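Local coordinates for protein mandalate racemase/muconate lactonizing enzyme (Unidentified, PDB 4E4U) that is of unproven activity but probably abstracts a proton next to a substrate carboxylate, as racemases and lactonizing enzymes of the enolase superfamily do, at residues D166-Y171 against F206-Q211; G176-L181 against V213-I218; R219-L224 against K249-P254. All coordinates share one frame; numbering follows the deposited sequence.

Interaction 1. Residues D166-Y171 against F206-Q211; sequences DPAGPY and FGTHGQ
The loops that follow two neighbouring parallel strands of the C-terminal barrel, 162-165 and 203-206, are clasped together at Asp166, whose oxygen OD2 is gripped by both His209 and Gln211. His209 ND1 donates to Asp166 OD2 over 2.6 Å from the anti side of the carboxylate, and the imidazole lies close to the carboxylate plane, tilted by only 15°. Gln211 NE2 takes the syn lone pair of Asp166 OD2 at 2.9 Å, with its amide standing almost upright on the carboxylate. The same nitrogen gives its other hydrogen to the backbone: Gln211 NE2 to Gly169 O is 2.9 Å and practically straight. At the far end of the amide, Gln211 OE1 accepts from His209 N at 2.8 Å. Glutamine suits this place because it offers two donors and an acceptor at once, and a bend at chi2 (91°) brings that flat group into position; the three bonds fix its rotation. In enolase-superfamily barrels the active site lies at the C-terminal ends of the strands, so this cluster is probably part of its surroundings. Asp166 OD1 meanwhile accepts from Ala168 N, an Asx turn that shapes its own loop. Tyr171 lies against His209 as an offset stack, ring centroids 4.6 Å apart, with His209 CB over the tyrosine face; Phe82 of a second subunit meets both rings. At the strand end the contact turns apolar. Pro167 CD rests obliquely against Phe206 CZ at 3.6 Å, and the compact methyl Ala168 CB meets Thr208 CG2 at 3.5 Å, while the hydroxyl of Thr208 bonds to the backbone oxygen of Glu233.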
# COMPACT_ATOMS: atom_id res chain seq x y z
N ASP A 166 32.91 15.55 -6.24
CA ASP A 166 32.30 15.35 -4.92
C ASP A 166 32.84 16.35 -3.90
O ASP A 166 33.89 16.13 -3.29
CB ASP A 166 32.54 13.93 -4.40
CG ASP A 166 31.86 13.69 -3.05
OD1 ASP A 166 31.18 14.61 -2.56
OD2 ASP A 166 32.00 12.59 -2.48
N PRO A 167 32.10 17.45 -3.70
CA PRO A 167 32.51 18.49 -2.74
C PRO A 167 31.92 18.30 -1.34
O PRO A 167 31.99 19.21 -0.52
CB PRO A 167 31.96 19.77 -3.39
CG PRO A 167 30.70 19.31 -4.05
CD PRO A 167 30.91 17.86 -4.46
N ALA A 168 31.37 17.11 -1.07
CA ALA A 168 30.56 16.91 0.14
C ALA A 168 31.33 16.41 1.37
O ALA A 168 30.71 16.01 2.36
CB ALA A 168 29.39 16.01 -0.15
N GLY A 169 32.66 16.47 1.34
CA GLY A 169 33.45 16.16 2.52
C GLY A 169 33.66 14.68 2.73
O GLY A 169 33.25 13.86 1.91
N PRO A 170 34.30 14.31 3.84
CA PRO A 170 34.68 12.91 4.06
C PRO A 170 33.48 11.97 4.16
O PRO A 170 32.41 12.32 4.69
CB PRO A 170 35.39 12.95 5.41
CG PRO A 170 35.91 14.36 5.52
CD PRO A 170 34.83 15.19 4.90
N TYR A 171 33.68 10.76 3.64
CA TYR A 171 32.79 9.65 3.92
C TYR A 171 33.52 8.76 4.91
O TYR A 171 34.68 8.42 4.72
CB TYR A 171 32.43 8.89 2.64
CG TYR A 171 33.57 8.67 1.67
CD1 TYR A 171 33.91 9.64 0.73
CD2 TYR A 171 34.26 7.47 1.64
CE1 TYR A 171 34.94 9.43 -0.17
CE2 TYR A 171 35.29 7.25 0.74
CZ TYR A 171 35.62 8.24 -0.16
OH TYR A 171 36.64 8.04 -1.07
N PHE A 206 26.76 14.90 -9.73
CA PHE A 206 27.12 15.19 -8.35
C PHE A 206 27.52 13.88 -7.69
O PHE A 206 26.67 13.07 -7.33
CB PHE A 206 25.98 15.90 -7.61
CG PHE A 206 26.45 16.61 -6.38
CD1 PHE A 206 26.97 17.89 -6.45
CD2 PHE A 206 26.39 15.97 -5.15
CE1 PHE A 206 27.41 18.53 -5.31
CE2 PHE A 206 26.83 16.60 -4.01
CZ PHE A 206 27.34 17.88 -4.09
N GLY A 207 28.83 13.67 -7.58
CA GLY A 207 29.38 12.35 -7.33
C GLY A 207 29.64 12.00 -5.89
O GLY A 207 30.73 11.55 -5.53
N THR A 208 28.62 12.18 -5.06
CA THR A 208 28.71 11.86 -3.64
C THR A 208 29.00 10.37 -3.40
O THR A 208 28.85 9.53 -4.30
CB THR A 208 27.45 12.33 -2.89
OG1 THR A 208 26.38 12.53 -3.82
CG2 THR A 208 27.73 13.65 -2.21
N HIS A 209 29.41 10.07 -2.17
CA HIS A 209 29.92 8.75 -1.77
C HIS A 209 29.16 8.21 -0.54
O HIS A 209 29.76 7.58 0.34
CB HIS A 209 31.41 8.84 -1.42
CG HIS A 209 32.32 8.99 -2.59
ND1 HIS A 209 32.60 10.19 -3.19
CD2 HIS A 209 33.07 8.06 -3.26
CE1 HIS A 209 33.46 10.02 -4.18
NE2 HIS A 209 33.76 8.73 -4.24
N GLY A 210 27.87 8.48 -0.44
CA GLY A 210 27.09 7.99 0.68
C GLY A 210 27.42 8.65 2.01
O GLY A 210 27.28 8.02 3.05
N GLN A 211 27.81 9.92 1.98
CA GLN A 211 28.16 10.63 3.21
C GLN A 211 26.97 10.81 4.14
O GLN A 211 27.15 10.90 5.36
CB GLN A 211 28.70 12.04 2.90
CG GLN A 211 30.12 12.11 2.36
CD GLN A 211 30.17 12.07 0.85
OE1 GLN A 211 29.27 11.54 0.20
NE2 GLN A 211 31.24 12.63 0.29

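Interaction 2. Residues G176-L181 against V213-I218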
# COMPACT_ATOMS: atom_id res chain seq x y z
N GLY A 176 25.85 7.20 7.50
CA GLY A 176 25.59 8.58 7.13
C GLY A 176 25.62 9.59 8.26
O GLY A 176 25.38 9.25 9.43
N HIS A 177 25.90 10.84 7.91
CA HIS A 177 25.88 11.93 8.87
C HIS A 177 25.14 13.13 8.27
O HIS A 177 24.62 13.06 7.15
CB HIS A 177 27.30 12.29 9.32
CG HIS A 177 28.23 12.61 8.20
ND1 HIS A 177 29.20 11.74 7.76
CD2 HIS A 177 28.32 13.70 7.40
CE1 HIS A 177 29.87 12.29 6.76
NE2 HIS A 177 29.35 13.48 6.52
N GLN A 178 25.07 14.22 9.02
CA GLN A 178 24.31 15.40 8.60
C GLN A 178 25.29 16.51 8.22
O GLN A 178 25.97 17.07 9.09
CB GLN A 178 23.38 15.84 9.74
CG GLN A 178 22.48 17.03 9.43
CD GLN A 178 21.19 16.68 8.68
OE1 GLN A 178 20.76 17.43 7.81
NE2 GLN A 178 20.54 15.58 9.06
N LEU A 179 25.37 16.83 6.93
CA LEU A 179 26.34 17.83 6.45
C LEU A 179 26.11 19.18 7.10
O LEU A 179 24.98 19.63 7.27
CB LEU A 179 26.24 18.01 4.94
CG LEU A 179 26.47 16.77 4.08
CD1 LEU A 179 26.36 17.15 2.61
CD2 LEU A 179 27.82 16.13 4.38
N SER A 180 27.21 19.85 7.45
CA SER A 180 27.14 21.20 8.01
C SER A 180 26.69 22.21 6.96
O SER A 180 26.78 21.96 5.76
CB SER A 180 28.51 21.62 8.52
OG SER A 180 29.36 21.90 7.42
N LEU A 181 26.24 23.37 7.42
CA LEU A 181 25.89 24.46 6.51
C LEU A 181 27.07 24.87 5.63
O LEU A 181 26.88 25.16 4.45
CB LEU A 181 25.40 25.68 7.29
CG LEU A 181 24.03 25.49 7.95
CD1 LEU A 181 23.82 26.59 8.97
CD2 LEU A 181 22.92 25.48 6.91
N VAL A 213 22.91 10.86 5.84
CA VAL A 213 21.60 10.29 6.15
C VAL A 213 20.58 10.93 5.19
O VAL A 213 20.82 12.00 4.64
CB VAL A 213 21.20 10.54 7.62
CG1 VAL A 213 22.17 9.86 8.57
CG2 VAL A 213 21.10 12.05 7.94
N PRO A 214 19.45 10.26 4.96
CA PRO A 214 18.49 10.78 3.97
C PRO A 214 18.02 12.21 4.24
O PRO A 214 17.85 12.97 3.29
CB PRO A 214 17.31 9.79 4.03
CG PRO A 214 17.60 8.87 5.16
CD PRO A 214 19.06 8.92 5.45
N SER A 215 17.83 12.59 5.50
CA SER A 215 17.33 13.94 5.76
C SER A 215 18.34 15.01 5.30
O SER A 215 17.95 16.10 4.84
CB SER A 215 16.97 14.12 7.24
OG SER A 215 18.13 14.14 8.04
N SER A 216 19.62 14.69 5.41
CA SER A 216 20.69 15.58 4.96
C SER A 216 20.79 15.59 3.44
O SER A 216 20.93 16.66 2.83
CB SER A 216 22.02 15.17 5.59
OG SER A 216 23.09 15.99 5.15
N ALA A 217 20.70 14.42 2.83
CA ALA A 217 20.69 14.32 1.37
C ALA A 217 19.55 15.14 0.76
O ALA A 217 19.72 15.76 -0.29
CB ALA A 217 20.61 12.87 0.92
N ILE A 218 18.39 15.12 1.40
CA ILE A 218 17.26 15.91 0.92
C ILE A 218 17.52 17.42 1.03
O ILE A 218 17.24 18.18 0.08
CB ILE A 218 15.95 15.48 1.64
CG1 ILE A 218 15.56 14.08 1.15
CG2 ILE A 218 14.82 16.48 1.39
CD1 ILE A 218 14.52 13.41 2.02
O HOH W 1 22.63 18.55 6.00
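Gln178 lays its amide against the first turn of helix 214-224, with OE1 3.4 Å from Ser216 CB and NE2 extended to Ser215. The bond from Gln178 NE2 to Ser215 OG is 3.0 Å long and lies in the amide plane; a bend at chi2 (83°) turns the amide toward the helix. Ser216 faces the loop as well. Its hydroxyl is anti to its own backbone N (chi1 178°), and Ser216 OG accepts from Leu179 N at 3.0 Å. It also donates to a water 2.7 Å from Ser216 OG, and that water in turn donates to Gln178 OE1 and Leu179 O. One residue before the helix, the N-cap Val213 gives its backbone N to His177 O at 3.1 Å. Glycine, having no side chain, lets the backbone of Gly176 pass close to Val213, CA to CA 4.5 Å, and the methyl Val213 CG1 packs on Gly176 O. Gln178 has further partners in Arg219, which bonds to OE1, and Gln305 of a third subunit, which takes NE2. Two hydroxyls, one amide and a bridging water thus satisfy several polar atoms where the irregular loop meets the helix start, and Val213 to His177 is the one direct main-chain link.

Interaction 3. Residues R219-L224 against K249-P254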
# COMPACT_ATOMS: atom_id res chain seq x y z
N ARG A 219 18.07 17.86 2.16
CA ARG A 219 18.48 19.27 2.31
C ARG A 219 19.44 19.67 1.19
O ARG A 219 19.31 20.74 0.60
CB ARG A 219 19.11 19.53 3.68
CG ARG A 219 18.10 19.59 4.81
CD ARG A 219 18.78 19.80 6.15
NE ARG A 219 19.47 21.09 6.24
CZ ARG A 219 20.40 21.38 7.14
NH1 ARG A 219 20.77 20.47 8.03
NH2 ARG A 219 20.96 22.58 7.15
N LEU A 220 20.40 18.80 0.90
CA LEU A 220 21.39 19.09 -0.14
C LEU A 220 20.72 19.13 -1.52
O LEU A 220 20.96 20.04 -2.30
CB LEU A 220 22.51 18.05 -0.12
CG LEU A 220 23.55 18.20 -1.25
CD1 LEU A 220 24.17 19.60 -1.27
CD2 LEU A 220 24.63 17.12 -1.11
N ALA A 221 19.87 18.15 -1.81
CA ALA A 221 19.20 18.10 -3.10
C ALA A 221 18.42 19.39 -3.39
O ALA A 221 18.47 19.90 -4.51
CB ALA A 221 18.28 16.89 -3.19
N LYS A 222 17.73 19.93 -2.39
CA LYS A 222 16.95 21.15 -2.62
C LYS A 222 17.84 22.30 -3.07
O LYS A 222 17.43 23.11 -3.89
CB LYS A 222 16.12 21.54 -1.40
CG LYS A 222 15.09 20.51 -0.94
CD LYS A 222 14.52 19.63 -2.06
CE LYS A 222 13.35 20.28 -2.78
NZ LYS A 222 12.73 19.31 -3.74
N ARG A 223 19.06 22.36 -2.54
CA ARG A 223 20.03 23.38 -2.93
C ARG A 223 20.60 23.18 -4.33
O ARG A 223 20.94 24.14 -5.01
CB ARG A 223 21.19 23.40 -1.94
CG ARG A 223 20.83 23.99 -0.60
CD ARG A 223 21.93 23.65 0.38
NE ARG A 223 21.78 24.26 1.70
CZ ARG A 223 22.52 25.27 2.14
NH1 ARG A 223 23.44 25.83 1.36
NH2 ARG A 223 22.35 25.72 3.37
N LEU A 224 20.70 21.92 -4.74
CA LEU A 224 21.34 21.60 -6.02
C LEU A 224 20.39 21.67 -7.20
O LEU A 224 20.83 21.76 -8.35
CB LEU A 224 21.98 20.21 -5.96
CG LEU A 224 23.06 20.02 -4.89
CD1 LEU A 224 23.70 18.65 -5.07
CD2 LEU A 224 24.10 21.14 -4.94
N LYS A 249 12.19 10.40 -3.70
CA LYS A 249 10.83 10.92 -3.61
C LYS A 249 10.80 12.43 -3.39
O LYS A 249 9.85 13.10 -3.78
CB LYS A 249 10.07 10.23 -2.48
CG LYS A 249 9.68 8.80 -2.82
CD LYS A 249 9.18 8.06 -1.59
CE LYS A 249 9.08 6.56 -1.88
NZ LYS A 249 8.81 5.76 -0.65
N HIS A 250 11.86 12.97 -2.79
CA HIS A 250 11.88 14.36 -2.37
C HIS A 250 12.74 15.28 -3.23
O HIS A 250 12.95 16.43 -2.88
CB HIS A 250 12.33 14.46 -0.90
CG HIS A 250 11.25 14.14 0.07
ND1 HIS A 250 10.38 15.10 0.55
CD2 HIS A 250 10.87 12.97 0.65
CE1 HIS A 250 9.52 14.54 1.38
NE2 HIS A 250 9.80 13.24 1.45
N THR A 251 13.23 14.77 -4.36
CA THR A 251 13.94 15.61 -5.31
C THR A 251 13.63 15.23 -6.75
O THR A 251 13.34 14.07 -7.07
CB THR A 251 15.47 15.61 -5.07
OG1 THR A 251 16.09 16.52 -5.99
CG2 THR A 251 16.07 14.23 -5.31
N SER A 252 13.70 16.23 -7.62
CA SER A 252 13.58 16.03 -9.05
C SER A 252 14.90 15.62 -9.70
O SER A 252 14.92 15.26 -10.88
CB SER A 252 13.04 17.29 -9.72
OG SER A 252 13.82 18.42 -9.35
N ILE A 253 16.01 15.71 -8.96
CA ILE A 253 17.29 15.29 -9.52
C ILE A 253 17.32 13.77 -9.58
O ILE A 253 17.03 13.12 -8.58
CB ILE A 253 18.47 15.77 -8.65
CG1 ILE A 253 18.42 17.28 -8.43
CG2 ILE A 253 19.80 15.32 -9.26
CD1 ILE A 253 19.38 17.78 -7.36
N PRO A 254 17.66 13.19 -10.74
CA PRO A 254 17.75 11.72 -10.80
C PRO A 254 18.72 11.16 -9.77
O PRO A 254 19.81 11.72 -9.61
CB PRO A 254 18.27 11.47 -12.22
CG PRO A 254 17.79 12.63 -13.00
CD PRO A 254 17.94 13.81 -12.05
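Ile253 and Thr251 share the apolar contact with the last turns of helix 214-224. The CG1 branch of Ile253 stands anti to the carbonyl carbon (chi1 -55°) and sends CD1 forward, where Ile253 CD1 is 3.8 Å from Leu224 CB and 3.7 Å from Ala221 O. Ala221 is well chosen for this helix face: with only a methyl to bury, it lets the loop come close, and Ala221 CB sits 3.6 Å from both CB and OG1 of Thr251. Phe232 of strand 231-233 touches both Ala221 and Ile253 and so continues the apolar layer inward.

The polar part lies at the outer edge. Lys222 starts away from the loop, but its chain folds at chi2 and chi3 (-30° and -85°) and brings the ammonium round, so that Lys222 NZ donates to His250 O at 3.0 Å. A long flexible side chain is what such a detour needs. The same ammonium forms a salt bridge with Glu225, just beyond the helix. Within the loop, Thr251 OG1 accepts from Ile253 N at 3.1 Å, an ST turn that helps set the course of the chain that faces Ala221. Glu225 also bonds to that hydroxyl and to Ser252 N, so one carboxylate serves both the helix end and the loop.

A helix end packed against the loop that leads from the next helix, 241-249, into strand 255-257 is what adjacent beta-alpha units of a TIM-type barrel produce, here on the side where the strands begin.

Overall arrangement
All three contacts are largely buried and lie within the barrel domain. Interaction 1 joins loops at the strand ends where the superfamily keeps its active site, and it combines a carboxylate, an imidazole, an amide and stacked rings. Interactions 2 and 3 hold opposite ends of helix 214-224: interaction 2 relies on serine hydroxyls, an amide and water, interaction 3 on apolar side chains (alanine, leucine, isoleucine and the carbons of a threonine) with a lysine at the margin. Both also touch the third subunit, whereas interaction 1 meets the second subunit. The three are continuous: Gln211 O probably bonds to His177 N, Ile218 CD1 packs on His250 CB, and Phe206 packs on Leu220 and Leu224.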